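Local coordinates for protein xylulokinase (Brucella ovis, PDB 5VM1) that probably phosphorylates D-xylulose to D-xylulose 5-phosphate with ATP, as a sugar kinase of the FGGY family, at residues G299-W310 with F338-T347; P256-G264 with E395-S406. All coordinates share one frame; numbering follows the deposited sequence.

Contact 1: G299-W310 with F338-T347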
ATOM      1  N   GLY A 299      -8.819  -2.212  -3.097  1.00 34.42           N
ATOM      2  CA  GLY A 299      -9.853  -2.420  -2.101  1.00 31.42           C
ATOM      3  C   GLY A 299      -9.187  -2.584  -0.751  1.00 31.42           C
ATOM      4  O   GLY A 299      -8.209  -3.323  -0.617  1.00 26.28           O
ATOM      5  N   VAL A 300      -9.691  -1.850   0.238  1.00 23.10           N
ATOM      6  CA  VAL A 300      -9.099  -1.828   1.574  1.00 23.92           C
ATOM      7  C   VAL A 300     -10.078  -2.418   2.577  1.00 28.41           C
ATOM      8  O   VAL A 300     -11.186  -1.902   2.746  1.00 31.20           O
ATOM      9  CB  VAL A 300      -8.692  -0.419   2.017  1.00 23.12           C
ATOM     10  CG1 VAL A 300      -8.048  -0.503   3.383  1.00 24.11           C
ATOM     11  CG2 VAL A 300      -7.760   0.167   1.028  1.00 23.22           C
ATOM     12  N   ILE A 301      -9.643  -3.462   3.277  1.00 29.65           N
ATOM     13  CA  ILE A 301     -10.350  -4.044   4.409  1.00 22.85           C
ATOM     14  C   ILE A 301      -9.660  -3.562   5.676  1.00 37.03           C
ATOM     15  O   ILE A 301      -8.493  -3.898   5.919  1.00 45.11           O
ATOM     16  CB  ILE A 301     -10.328  -5.577   4.336  1.00 35.58           C
ATOM     17  CG1 ILE A 301     -11.119  -6.052   3.122  1.00 35.50           C
ATOM     18  CG2 ILE A 301     -10.809  -6.213   5.661  1.00 28.32           C
ATOM     19  CD1 ILE A 301     -10.681  -7.381   2.646  1.00 38.03           C
ATOM     20  N   LEU A 302     -10.364  -2.770   6.492  1.00 28.75           N
ATOM     21  CA  LEU A 302      -9.671  -2.103   7.591  1.00 31.77           C
ATOM     22  C   LEU A 302      -9.157  -3.083   8.651  1.00 37.50           C
ATOM     23  O   LEU A 302      -8.180  -2.770   9.344  1.00 30.72           O
ATOM     24  CB  LEU A 302     -10.560  -1.039   8.218  1.00 30.99           C
ATOM     25  CG  LEU A 302     -10.737   0.183   7.320  1.00 30.04           C
ATOM     26  CD1 LEU A 302     -11.512   1.251   8.054  1.00 25.38           C
ATOM     27  CD2 LEU A 302      -9.394   0.696   6.753  1.00 24.42           C
ATOM     28  N   SER A 303      -9.773  -4.257   8.810  1.00 28.99           N
ATOM     29  CA  SER A 303      -9.275  -5.212   9.795  1.00 24.47           C
ATOM     30  C   SER A 303      -9.285  -6.595   9.183  1.00 24.25           C
ATOM     31  O   SER A 303     -10.344  -7.202   9.011  1.00 36.46           O
ATOM     32  CB  SER A 303     -10.092  -5.171  11.080  1.00 33.17           C
ATOM     33  OG  SER A 303      -9.970  -3.909  11.709  1.00 41.34           O
ATOM     34  N   ALA A 304      -8.092  -7.080   8.848  1.00 37.93           N
ATOM     35  CA  ALA A 304      -7.938  -8.416   8.300  1.00 37.82           C
ATOM     36  C   ALA A 304      -7.143  -9.227   9.311  1.00 41.45           C
ATOM     37  O   ALA A 304      -7.739  -9.921  10.153  1.00 38.55           O
ATOM     38  CB  ALA A 304      -7.276  -8.385   6.919  1.00 24.31           C
ATOM     39  N   ALA A 305      -5.807  -9.196   9.276  1.00 39.98           N
ATOM     40  CA  ALA A 305      -5.030  -9.912  10.279  1.00 43.48           C
ATOM     41  C   ALA A 305      -5.263  -9.352  11.672  1.00 37.64           C
ATOM     42  O   ALA A 305      -5.224 -10.096  12.658  1.00 34.45           O
ATOM     43  CB  ALA A 305      -3.542  -9.847   9.918  1.00 28.16           C
ATOM     44  N   SER A 306      -5.555  -8.060  11.775  1.00 38.66           N
ATOM     45  CA  SER A 306      -5.797  -7.488  13.091  1.00 42.01           C
ATOM     46  C   SER A 306      -7.108  -7.973  13.685  1.00 41.20           C
ATOM     47  O   SER A 306      -7.266  -7.961  14.910  1.00 49.54           O
ATOM     48  CB  SER A 306      -5.786  -5.966  13.005  1.00 33.00           C
ATOM     49  OG  SER A 306      -6.954  -5.494  12.371  1.00 32.19           O
ATOM     50  N   ALA A 307      -8.045  -8.418  12.843  1.00 40.27           N
ATOM     51  CA  ALA A 307      -9.243  -9.065  13.359  1.00 31.78           C
ATOM     52  C   ALA A 307      -8.894 -10.374  14.051  1.00 36.46           C
ATOM     53  O   ALA A 307      -9.433 -10.662  15.122  1.00 42.15           O
ATOM     54  CB  ALA A 307     -10.250  -9.304  12.241  1.00 26.07           C
ATOM     55  N   LEU A 308      -7.960 -11.158  13.489  1.00 39.51           N
ATOM     56  CA  LEU A 308      -7.533 -12.380  14.171  1.00 34.31           C
ATOM     57  C   LEU A 308      -6.683 -12.074  15.397  1.00 31.06           C
ATOM     58  O   LEU A 308      -6.844 -12.715  16.432  1.00 38.98           O
ATOM     59  CB  LEU A 308      -6.773 -13.294  13.221  1.00 31.88           C
ATOM     60  CG  LEU A 308      -6.341 -14.620  13.856  1.00 31.55           C
ATOM     61  CD1 LEU A 308      -7.532 -15.469  14.315  1.00 31.69           C
ATOM     62  CD2 LEU A 308      -5.437 -15.372  12.880  1.00 32.09           C
ATOM     63  N   GLU A 309      -5.788 -11.088  15.312  1.00 41.38           N
ATOM     64  CA  GLU A 309      -5.070 -10.639  16.503  1.00 34.68           C
ATOM     65  C   GLU A 309      -6.051 -10.238  17.594  1.00 33.82           C
ATOM     66  O   GLU A 309      -5.886 -10.615  18.758  1.00 39.31           O
ATOM     67  CB  GLU A 309      -4.134  -9.470  16.164  1.00 37.53           C
ATOM     68  CG  GLU A 309      -2.682  -9.837  15.942  1.00 54.42           C
ATOM     69  CD  GLU A 309      -2.036  -9.022  14.805  1.00 72.14           C
ATOM     70  OE1 GLU A 309      -2.238  -7.779  14.769  1.00 79.00           O
ATOM     71  OE2 GLU A 309      -1.341  -9.630  13.948  1.00 64.19           O
ATOM     72  N   TRP A 310      -7.086  -9.471  17.237  1.00 32.08           N
ATOM     73  CA  TRP A 310      -8.052  -9.061  18.247  1.00 42.31           C
ATOM     74  C   TRP A 310      -8.655 -10.273  18.952  1.00 48.84           C
ATOM     75  O   TRP A 310      -8.649 -10.348  20.189  1.00 48.96           O
ATOM     76  CB  TRP A 310      -9.165  -8.206  17.639  1.00 40.05           C
ATOM     77  CG  TRP A 310     -10.259  -7.983  18.677  1.00 38.74           C
ATOM     78  CD1 TRP A 310     -10.237  -7.086  19.706  1.00 34.73           C
ATOM     79  CD2 TRP A 310     -11.504  -8.692  18.791  1.00 38.04           C
ATOM     80  NE1 TRP A 310     -11.384  -7.197  20.460  1.00 32.83           N
ATOM     81  CE2 TRP A 310     -12.179  -8.170  19.925  1.00 41.55           C
ATOM     82  CE3 TRP A 310     -12.116  -9.713  18.047  1.00 30.14           C
ATOM     83  CZ2 TRP A 310     -13.445  -8.632  20.337  1.00 44.89           C
ATOM     84  CZ3 TRP A 310     -13.376 -10.170  18.450  1.00 31.54           C
ATOM     85  CH2 TRP A 310     -14.027  -9.626  19.591  1.00 33.90           C
ATOM     86  N   PHE A 338     -18.854 -13.851  11.432  1.00 30.25           N
ATOM     87  CA  PHE A 338     -18.056 -12.765  12.000  1.00 31.77           C
ATOM     88  C   PHE A 338     -18.021 -11.599  11.013  1.00 39.73           C
ATOM     89  O   PHE A 338     -17.674 -11.779   9.838  1.00 41.93           O
ATOM     90  CB  PHE A 338     -16.641 -13.238  12.335  1.00 28.36           C
ATOM     91  CG  PHE A 338     -15.749 -12.171  12.885  1.00 29.15           C
ATOM     92  CD1 PHE A 338     -15.922 -11.685  14.162  1.00 39.20           C
ATOM     93  CD2 PHE A 338     -14.727 -11.660  12.129  1.00 36.98           C
ATOM     94  CE1 PHE A 338     -15.091 -10.699  14.677  1.00 35.05           C
ATOM     95  CE2 PHE A 338     -13.893 -10.679  12.633  1.00 33.11           C
ATOM     96  CZ  PHE A 338     -14.075 -10.203  13.907  1.00 32.14           C
ATOM     97  N   LEU A 339     -18.469 -10.429  11.461  1.00 33.82           N
ATOM     98  CA  LEU A 339     -18.249  -9.202  10.705  1.00 36.74           C
ATOM     99  C   LEU A 339     -16.973  -8.523  11.200  1.00 39.57           C
ATOM    100  O   LEU A 339     -16.917  -8.131  12.371  1.00 42.40           O
ATOM    101  CB  LEU A 339     -19.424  -8.257  10.854  1.00 33.14           C
ATOM    102  CG  LEU A 339     -20.765  -8.522  10.199  1.00 29.37           C
ATOM    103  CD1 LEU A 339     -21.479  -7.187  10.202  1.00 34.98           C
ATOM    104  CD2 LEU A 339     -20.646  -9.049   8.800  1.00 28.96           C
ATOM    105  N   PRO A 340     -15.932  -8.357  10.359  1.00 33.58           N
ATOM    106  CA  PRO A 340     -14.636  -7.870  10.869  1.00 37.96           C
ATOM    107  C   PRO A 340     -14.515  -6.353  10.982  1.00 41.57           C
ATOM    108  O   PRO A 340     -13.425  -5.807  10.797  1.00 44.48           O
ATOM    109  CB  PRO A 340     -13.637  -8.418   9.844  1.00 34.74           C
ATOM    110  CG  PRO A 340     -14.408  -8.505   8.583  1.00 28.51           C
ATOM    111  CD  PRO A 340     -15.848  -8.779   8.946  1.00 32.27           C
ATOM    112  N   TYR A 341     -15.614  -5.657  11.259  1.00 39.99           N
ATOM    113  CA  TYR A 341     -15.648  -4.195  11.212  1.00 32.44           C
ATOM    114  C   TYR A 341     -15.238  -3.566  12.539  1.00 37.70           C
ATOM    115  O   TYR A 341     -15.885  -2.604  12.994  1.00 33.88           O
ATOM    116  CB  TYR A 341     -17.038  -3.720  10.797  1.00 23.72           C
ATOM    117  CG  TYR A 341     -17.570  -4.342   9.514  1.00 30.75           C
ATOM    118  CD1 TYR A 341     -16.704  -4.673   8.459  1.00 31.36           C
ATOM    119  CD2 TYR A 341     -18.943  -4.609   9.352  1.00 30.67           C
ATOM    120  CE1 TYR A 341     -17.184  -5.258   7.281  1.00 31.80           C
ATOM    121  CE2 TYR A 341     -19.444  -5.170   8.165  1.00 29.69           C
ATOM    122  CZ  TYR A 341     -18.555  -5.494   7.135  1.00 36.08           C
ATOM    123  OH  TYR A 341     -19.017  -6.045   5.952  1.00 27.69           O
ATOM    124  N   LEU A 342     -14.164  -4.067  13.171  1.00 30.51           N
ATOM    125  CA  LEU A 342     -13.739  -3.566  14.482  1.00 23.83           C
ATOM    126  C   LEU A 342     -13.378  -2.084  14.466  1.00 24.43           C
ATOM    127  O   LEU A 342     -13.431  -1.433  15.521  1.00 36.11           O
ATOM    128  CB  LEU A 342     -12.529  -4.358  14.983  1.00 27.32           C
ATOM    129  CG  LEU A 342     -12.772  -5.869  15.058  1.00 25.12           C
ATOM    130  CD1 LEU A 342     -11.455  -6.558  15.208  1.00 31.28           C
ATOM    131  CD2 LEU A 342     -13.717  -6.247  16.178  1.00 30.97           C
ATOM    132  N   SER A 343     -13.040  -1.536  13.287  1.00 26.85           N
ATOM    133  CA  SER A 343     -12.640  -0.145  13.109  1.00 24.77           C
ATOM    134  C   SER A 343     -13.520   0.556  12.100  1.00 28.80           C
ATOM    135  O   SER A 343     -13.057   1.474  11.420  1.00 37.01           O
ATOM    136  CB  SER A 343     -11.190  -0.030  12.649  1.00 24.83           C
ATOM    137  OG  SER A 343     -10.321  -0.745  13.499  1.00 48.34           O
ATOM    138  N   GLY A 344     -14.766   0.109  11.957  1.00 35.37           N
ATOM    139  CA  GLY A 344     -15.580   0.473  10.811  1.00 23.95           C
ATOM    140  C   GLY A 344     -15.181  -0.411   9.647  1.00 22.58           C
ATOM    141  O   GLY A 344     -14.517  -1.431   9.811  1.00 33.06           O
ATOM    142  N   GLU A 345     -15.573   0.004   8.453  1.00 29.11           N
ATOM    143  CA  GLU A 345     -15.119  -0.646   7.232  1.00 34.56           C
ATOM    144  C   GLU A 345     -14.949   0.405   6.147  1.00 36.23           C
ATOM    145  O   GLU A 345     -15.681   1.398   6.106  1.00 41.55           O
ATOM    146  CB  GLU A 345     -16.063  -1.748   6.720  1.00 39.67           C
ATOM    147  CG  GLU A 345     -15.474  -2.534   5.532  1.00 31.43           C
ATOM    148  CD  GLU A 345     -14.154  -3.213   5.872  1.00 39.56           C
ATOM    149  OE1 GLU A 345     -13.162  -2.520   6.196  1.00 42.40           O
ATOM    150  OE2 GLU A 345     -14.107  -4.461   5.825  1.00 43.75           O
ATOM    151  N   ARG A 346     -13.954   0.189   5.279  1.00 37.16           N
ATOM    152  CA  ARG A 346     -13.727   1.069   4.135  1.00 46.79           C
ATOM    153  C   ARG A 346     -14.444   0.503   2.903  1.00 45.80           C
ATOM    154  O   ARG A 346     -15.604   0.850   2.654  1.00 45.65           O
ATOM    155  CB  ARG A 346     -12.214   1.281   3.913  1.00 43.18           C
ATOM    156  CG  ARG A 346     -11.894   2.344   2.873  1.00 44.87           C
ATOM    157  CD  ARG A 346     -10.483   2.919   2.977  1.00 47.29           C
ATOM    158  NE  ARG A 346     -10.344   3.748   4.175  1.00 46.22           N
ATOM    159  CZ  ARG A 346      -9.262   4.461   4.486  1.00 52.59           C
ATOM    160  NH1 ARG A 346      -9.250   5.165   5.611  1.00 60.82           N
ATOM    161  NH2 ARG A 346      -8.204   4.495   3.672  1.00 45.18           N
ATOM    162  N   THR A 347     -13.803  -0.388   2.147  1.00 38.63           N
ATOM    163  CA  THR A 347     -14.435  -0.944   0.950  1.00 37.26           C
ATOM    164  C   THR A 347     -15.429  -2.036   1.336  1.00 35.92           C
ATOM    165  O   THR A 347     -15.043  -3.011   1.987  1.00 31.88           O
ATOM    166  CB  THR A 347     -13.373  -1.517   0.008  1.00 40.44           C
ATOM    167  OG1 THR A 347     -12.338  -0.548  -0.202  1.00 33.44           O
ATOM    168  CG2 THR A 347     -13.974  -2.034  -1.328  1.00 32.02           C
TER
HETATM  169  O   HOH W   1     -12.301  -4.747   8.353  1.00 43.96           O

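Contact 2: P256-G264 with E395-S406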
ATOM      1  N   PRO A 256      -3.483  -5.991 -16.777  1.00 53.37           N
ATOM      2  CA  PRO A 256      -4.904  -5.894 -16.416  1.00 50.60           C
ATOM      3  C   PRO A 256      -5.507  -7.221 -15.979  1.00 45.67           C
ATOM      4  O   PRO A 256      -5.332  -8.264 -16.625  1.00 44.68           O
ATOM      5  CB  PRO A 256      -5.561  -5.365 -17.694  1.00 43.21           C
ATOM      6  CG  PRO A 256      -4.500  -4.622 -18.383  1.00 53.03           C
ATOM      7  CD  PRO A 256      -3.164  -5.167 -17.950  1.00 55.69           C
ATOM      8  N   GLY A 257      -6.259  -7.155 -14.883  1.00 43.69           N
ATOM      9  CA  GLY A 257      -6.913  -8.308 -14.314  1.00 60.06           C
ATOM     10  C   GLY A 257      -6.061  -9.126 -13.379  1.00 67.53           C
ATOM     11  O   GLY A 257      -6.583 -10.067 -12.757  1.00 71.55           O
ATOM     12  N   HIS A 258      -4.764  -8.828 -13.295  1.00 62.75           N
ATOM     13  CA  HIS A 258      -3.880  -9.459 -12.331  1.00 44.13           C
ATOM     14  C   HIS A 258      -4.013  -8.783 -10.980  1.00 47.37           C
ATOM     15  O   HIS A 258      -4.037  -7.552 -10.887  1.00 57.43           O
ATOM     16  CB  HIS A 258      -2.439  -9.403 -12.816  1.00 45.79           C
ATOM     17  CG  HIS A 258      -2.146 -10.387 -13.903  1.00 57.97           C
ATOM     18  ND1 HIS A 258      -1.190 -11.372 -13.775  1.00 57.68           N
ATOM     19  CD2 HIS A 258      -2.696 -10.549 -15.130  1.00 58.13           C
ATOM     20  CE1 HIS A 258      -1.161 -12.098 -14.878  1.00 56.39           C
ATOM     21  NE2 HIS A 258      -2.063 -11.617 -15.716  1.00 60.01           N
ATOM     22  N   ALA A 259      -4.101  -9.592  -9.925  1.00 40.84           N
ATOM     23  CA  ALA A 259      -4.394  -9.058  -8.607  1.00 36.66           C
ATOM     24  C   ALA A 259      -3.619  -9.792  -7.521  1.00 37.34           C
ATOM     25  O   ALA A 259      -3.279 -10.971  -7.647  1.00 38.47           O
ATOM     26  CB  ALA A 259      -5.902  -9.107  -8.316  1.00 36.37           C
ATOM     27  N   PHE A 260      -3.324  -9.068  -6.447  1.00 31.58           N
ATOM     28  CA  PHE A 260      -2.839  -9.695  -5.240  1.00 27.58           C
ATOM     29  C   PHE A 260      -3.707  -9.276  -4.065  1.00 32.69           C
ATOM     30  O   PHE A 260      -4.219  -8.156  -4.009  1.00 39.05           O
ATOM     31  CB  PHE A 260      -1.355  -9.381  -4.966  1.00 27.86           C
ATOM     32  CG  PHE A 260      -1.079  -7.980  -4.451  1.00 29.56           C
ATOM     33  CD1 PHE A 260      -1.408  -7.605  -3.154  1.00 33.95           C
ATOM     34  CD2 PHE A 260      -0.368  -7.070  -5.231  1.00 35.52           C
ATOM     35  CE1 PHE A 260      -1.122  -6.325  -2.682  1.00 44.36           C
ATOM     36  CE2 PHE A 260      -0.061  -5.795  -4.763  1.00 36.21           C
ATOM     37  CZ  PHE A 260      -0.433  -5.420  -3.485  1.00 40.86           C
ATOM     38  N   VAL A 261      -3.837 -10.182  -3.105  1.00 32.05           N
ATOM     39  CA  VAL A 261      -4.508  -9.907  -1.843  1.00 36.42           C
ATOM     40  C   VAL A 261      -3.475 -10.015  -0.732  1.00 32.86           C
ATOM     41  O   VAL A 261      -2.728 -10.996  -0.654  1.00 37.78           O
ATOM     42  CB  VAL A 261      -5.696 -10.859  -1.588  1.00 41.04           C
ATOM     43  CG1 VAL A 261      -5.269 -12.329  -1.664  1.00 27.21           C
ATOM     44  CG2 VAL A 261      -6.388 -10.511  -0.258  1.00 37.39           C
ATOM     45  N   SER A 262      -3.426  -9.002   0.104  1.00 34.19           N
ATOM     46  CA  SER A 262      -2.467  -8.896   1.192  1.00 35.36           C
ATOM     47  C   SER A 262      -3.192  -9.096   2.522  1.00 38.16           C
ATOM     48  O   SER A 262      -4.040  -8.283   2.902  1.00 38.36           O
ATOM     49  CB  SER A 262      -1.779  -7.541   1.144  1.00 33.55           C
ATOM     50  OG  SER A 262      -1.021  -7.344   2.312  1.00 41.23           O
ATOM     51  N   LEU A 263      -2.879 -10.186   3.218  1.00 37.09           N
ATOM     52  CA  LEU A 263      -3.491 -10.446   4.517  1.00 34.70           C
ATOM     53  C   LEU A 263      -2.605  -9.886   5.617  1.00 34.71           C
ATOM     54  O   LEU A 263      -2.176 -10.589   6.531  1.00 37.73           O
ATOM     55  CB  LEU A 263      -3.739 -11.932   4.719  1.00 27.18           C
ATOM     56  CG  LEU A 263      -4.748 -12.467   3.705  1.00 28.06           C
ATOM     57  CD1 LEU A 263      -4.823 -13.954   3.798  1.00 27.97           C
ATOM     58  CD2 LEU A 263      -6.114 -11.841   3.883  1.00 26.45           C
ATOM     59  N   GLY A 264      -2.361  -8.583   5.516  1.00 26.37           N
ATOM     60  CA  GLY A 264      -1.654  -7.855   6.543  1.00 26.95           C
ATOM     61  C   GLY A 264      -2.607  -7.328   7.596  1.00 34.94           C
ATOM     62  O   GLY A 264      -3.791  -7.673   7.634  1.00 29.47           O
ATOM     63  N   GLU A 395     -12.195  -7.637 -14.034  1.00 53.76           N
ATOM     64  CA  GLU A 395     -12.495  -9.037 -13.747  1.00 52.30           C
ATOM     65  C   GLU A 395     -11.207  -9.680 -13.242  1.00 43.57           C
ATOM     66  O   GLU A 395     -10.179  -9.633 -13.920  1.00 43.25           O
ATOM     67  CB  GLU A 395     -13.061  -9.734 -14.991  1.00 51.66           C
ATOM     68  CG  GLU A 395     -13.265 -11.253 -14.942  1.00 48.66           C
ATOM     69  CD  GLU A 395     -13.445 -11.812 -16.352  1.00 60.29           C
ATOM     70  OE1 GLU A 395     -14.502 -11.539 -16.959  1.00 63.40           O
ATOM     71  OE2 GLU A 395     -12.517 -12.470 -16.887  1.00 60.75           O
ATOM     72  N   ILE A 396     -11.233 -10.182 -12.015  1.00 42.41           N
ATOM     73  CA  ILE A 396     -10.058 -10.803 -11.408  1.00 44.55           C
ATOM     74  C   ILE A 396     -10.055 -12.295 -11.753  1.00 54.91           C
ATOM     75  O   ILE A 396     -10.935 -13.050 -11.325  1.00 49.22           O
ATOM     76  CB  ILE A 396     -10.035 -10.565  -9.895  1.00 40.50           C
ATOM     77  CG1 ILE A 396      -9.694  -9.100  -9.608  1.00 42.07           C
ATOM     78  CG2 ILE A 396      -9.042 -11.488  -9.207  1.00 37.42           C
ATOM     79  CD1 ILE A 396      -9.522  -8.779  -8.120  1.00 43.51           C
ATOM     80  N   THR A 397      -9.074 -12.725 -12.545  1.00 72.38           N
ATOM     81  CA  THR A 397      -9.007 -14.129 -12.954  1.00 89.64           C
ATOM     82  C   THR A 397      -8.163 -14.949 -11.986  1.00 96.01           C
ATOM     83  O   THR A 397      -8.644 -15.914 -11.382  1.00 98.19           O
ATOM     84  CB  THR A 397      -8.428 -14.255 -14.367  1.00 97.69           C
ATOM     85  OG1 THR A 397      -7.153 -13.597 -14.428  1.00100.50           O
ATOM     86  CG2 THR A 397      -9.377 -13.649 -15.389  1.00100.40           C
ATOM     87  N   SER A 398      -6.902 -14.563 -11.829  1.00 93.67           N
ATOM     88  CA  SER A 398      -5.985 -15.196 -10.900  1.00 87.20           C
ATOM     89  C   SER A 398      -5.587 -14.201  -9.818  1.00 68.51           C
ATOM     90  O   SER A 398      -5.375 -13.010 -10.082  1.00 66.46           O
ATOM     91  CB  SER A 398      -4.758 -15.734 -11.645  1.00 99.53           C
ATOM     92  OG  SER A 398      -3.998 -14.674 -12.210  1.00106.91           O
ATOM     93  N   LEU A 399      -5.443 -14.717  -8.610  1.00 49.15           N
ATOM     94  CA  LEU A 399      -5.138 -13.941  -7.427  1.00 40.02           C
ATOM     95  C   LEU A 399      -3.892 -14.506  -6.751  1.00 45.85           C
ATOM     96  O   LEU A 399      -3.725 -15.724  -6.662  1.00 46.80           O
ATOM     97  CB  LEU A 399      -6.347 -13.958  -6.478  1.00 32.89           C
ATOM     98  CG  LEU A 399      -6.331 -12.984  -5.309  1.00 43.67           C
ATOM     99  CD1 LEU A 399      -6.092 -11.537  -5.756  1.00 37.22           C
ATOM    100  CD2 LEU A 399      -7.610 -13.113  -4.534  1.00 44.49           C
ATOM    101  N   THR A 400      -2.999 -13.619  -6.310  1.00 43.97           N
ATOM    102  CA  THR A 400      -1.773 -13.993  -5.613  1.00 42.44           C
ATOM    103  C   THR A 400      -1.805 -13.464  -4.184  1.00 42.28           C
ATOM    104  O   THR A 400      -2.158 -12.307  -3.970  1.00 42.02           O
ATOM    105  CB  THR A 400      -0.589 -13.431  -6.351  1.00 43.95           C
ATOM    106  OG1 THR A 400      -0.707 -13.802  -7.730  1.00 58.63           O
ATOM    107  CG2 THR A 400       0.695 -13.962  -5.775  1.00 40.69           C
ATOM    108  N   ALA A 401      -1.425 -14.302  -3.204  1.00 36.44           N
ATOM    109  CA  ALA A 401      -1.583 -13.973  -1.781  1.00 44.41           C
ATOM    110  C   ALA A 401      -0.249 -13.718  -1.083  1.00 47.93           C
ATOM    111  O   ALA A 401       0.679 -14.527  -1.188  1.00 58.72           O
ATOM    112  CB  ALA A 401      -2.337 -15.072  -1.032  1.00 29.28           C
ATOM    113  N   VAL A 402      -0.169 -12.599  -0.349  1.00 35.54           N
ATOM    114  CA  VAL A 402       0.988 -12.242   0.466  1.00 35.76           C
ATOM    115  C   VAL A 402       0.507 -11.709   1.809  1.00 35.44           C
ATOM    116  O   VAL A 402      -0.691 -11.590   2.060  1.00 40.40           O
ATOM    117  CB  VAL A 402       1.901 -11.204  -0.221  1.00 41.19           C
ATOM    118  CG1 VAL A 402       2.372 -11.759  -1.554  1.00 47.72           C
ATOM    119  CG2 VAL A 402       1.209  -9.818  -0.339  1.00 26.99           C
ATOM    120  N   GLY A 403       1.459 -11.353   2.664  1.00 38.45           N
ATOM    121  CA  GLY A 403       1.166 -10.821   3.978  1.00 30.46           C
ATOM    122  C   GLY A 403       1.139 -11.914   5.018  1.00 34.85           C
ATOM    123  O   GLY A 403       1.117 -13.107   4.714  1.00 40.64           O
ATOM    124  N   GLY A 404       1.136 -11.488   6.283  1.00 43.15           N
ATOM    125  CA  GLY A 404       1.280 -12.446   7.372  1.00 47.45           C
ATOM    126  C   GLY A 404       0.206 -13.517   7.368  1.00 51.32           C
ATOM    127  O   GLY A 404       0.498 -14.711   7.484  1.00 56.01           O
ATOM    128  N   GLY A 405      -1.049 -13.110   7.182  1.00 48.73           N
ATOM    129  CA  GLY A 405      -2.143 -14.062   7.189  1.00 43.08           C
ATOM    130  C   GLY A 405      -2.020 -15.105   6.103  1.00 45.05           C
ATOM    131  O   GLY A 405      -2.578 -16.199   6.240  1.00 44.57           O
ATOM    132  N   SER A 406      -1.277 -14.805   5.029  1.00 40.93           N
ATOM    133  CA  SER A 406      -1.142 -15.806   3.975  1.00 35.08           C
ATOM    134  C   SER A 406      -0.322 -17.003   4.422  1.00 40.19           C
ATOM    135  O   SER A 406      -0.218 -17.971   3.666  1.00 47.30           O
ATOM    136  CB  SER A 406      -0.518 -15.193   2.718  1.00 39.63           C
ATOM    137  OG  SER A 406       0.876 -14.950   2.871  1.00 49.73           O
TER

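Contact 1: G299-W310 with F338-T347
The carboxylate of E345 takes the backbone N-H of L302 on OE1 at 2.8 Å in an almost straight bond (175°), using the syn lone pair of that oxygen. OE1 also accepts from R346 N, on its anti side and 15° out of the carboxylate plane, so two backbone N-H groups grip one buried oxygen. The glutamate chain leaves with CG anti to the backbone N (chi1 -173°) and then bends at chi2, which brings the carboxylate back to the other segment, with OE1 at L302 N and OE2 against I301 CG2. Two residues away along each segment, V300 and T347 are doubly joined: V300 N donates to T347 OG1 at 3.0 Å, and T347 N returns a bond to V300 O at 3.1 Å. T347 OG1 is in addition hydrogen-bonded to A283 O. A water links the other end, accepting from S303 N and donating to P340 O, while CB of S303 rests on that same carbonyl oxygen.

Around this polar seam L302 crosses R346 at about a right angle; its CD2 lies over one face of the guanidinium, which also makes a cation-pi contact with F133. Beyond S303 the contact turns apolar. CD1 of L342 packs against W310 CB at 3.7 Å and against the helix backbone at A307, and its CD2 sits over the face of the indole six-membered ring in a CH-pi contact, 4.3 Å from the centroid. CB of A307 meets the edge of the F338 ring at CE2. The loop of 340-347 is thus fastened to residues 300-302 by one carboxylate, one hydroxyl and a backbone N-H...O bond, and to the first turns of helix 305-315 by apolar and CH-pi packing.

Contact 2: P256-G264 with E395-S406
CD1 of L399 fills the hollow beside A259, lying 3.5 Å from A259 CB and also against the carbonyl of that residue. I396 closes in on the same methyl, with its CD1 3.6 Å from A259 CB, so two larger side chains converge on the small alanine. The other branch of L399, CD2, meets V261 CG1 at 3.8 Å, the two side chains crossing at about a right angle. V261 has CG1 between its backbone N and carbonyl carbon (chi1 55°), which turns this methyl to the gap between L399 and A401. Helix 367-390 touches V261 and I396 on this side, while helix 409-419 reaches L399 and A401.

Strands 259-263 and 399-402 are parallel neighbours at the middle of the mixed sheet in the C-terminal domain, which belongs to the actin-like ATPase clan; their axes approach to 4.5 Å with a 27° angle. The ladder alternates between partners: T400 N bonds to A259 O, V261 N to T400 O, V402 N to V261 O and L263 N to V402 O.

The face bearing F260 and S262 has fewer close side-chain contacts. CG2 of V402 sits 4.0 Å from S262 CB, and the F260 ring leads away from strand 399-402 to meet the F270 ring, nearly parallel to it, on strand 267-273. At the glycine-rich end, L263 forms the centre of an inverse gamma turn, and its O receives G405 N at 2.8 Å. Its side chain packs on G405, which has no side chain in the way, with L263 CB 3.6 Å from G405 CA and CD1 beside S406 N.

Overall arrangement
Contact 2 encloses contact 1 along the chain, and the two, with centres about 17 Å apart, share one seven-stranded sheet: strand 259-263 is separated from strand 295-301 by strand 267-273 alone. They touch directly where A305 N approaches G264 O at 3.0 Å, probably as a hydrogen bond, so the start of helix 305-315 abuts the end of strand 259-263. Both come near the predicted active site. The side chain of R346 is about 7 Å from that of H88, a predicted substrate-binding residue, whereas the side chains of V300 and F260 are about 10 and 9 Å from that of D243, the predicted proton acceptor.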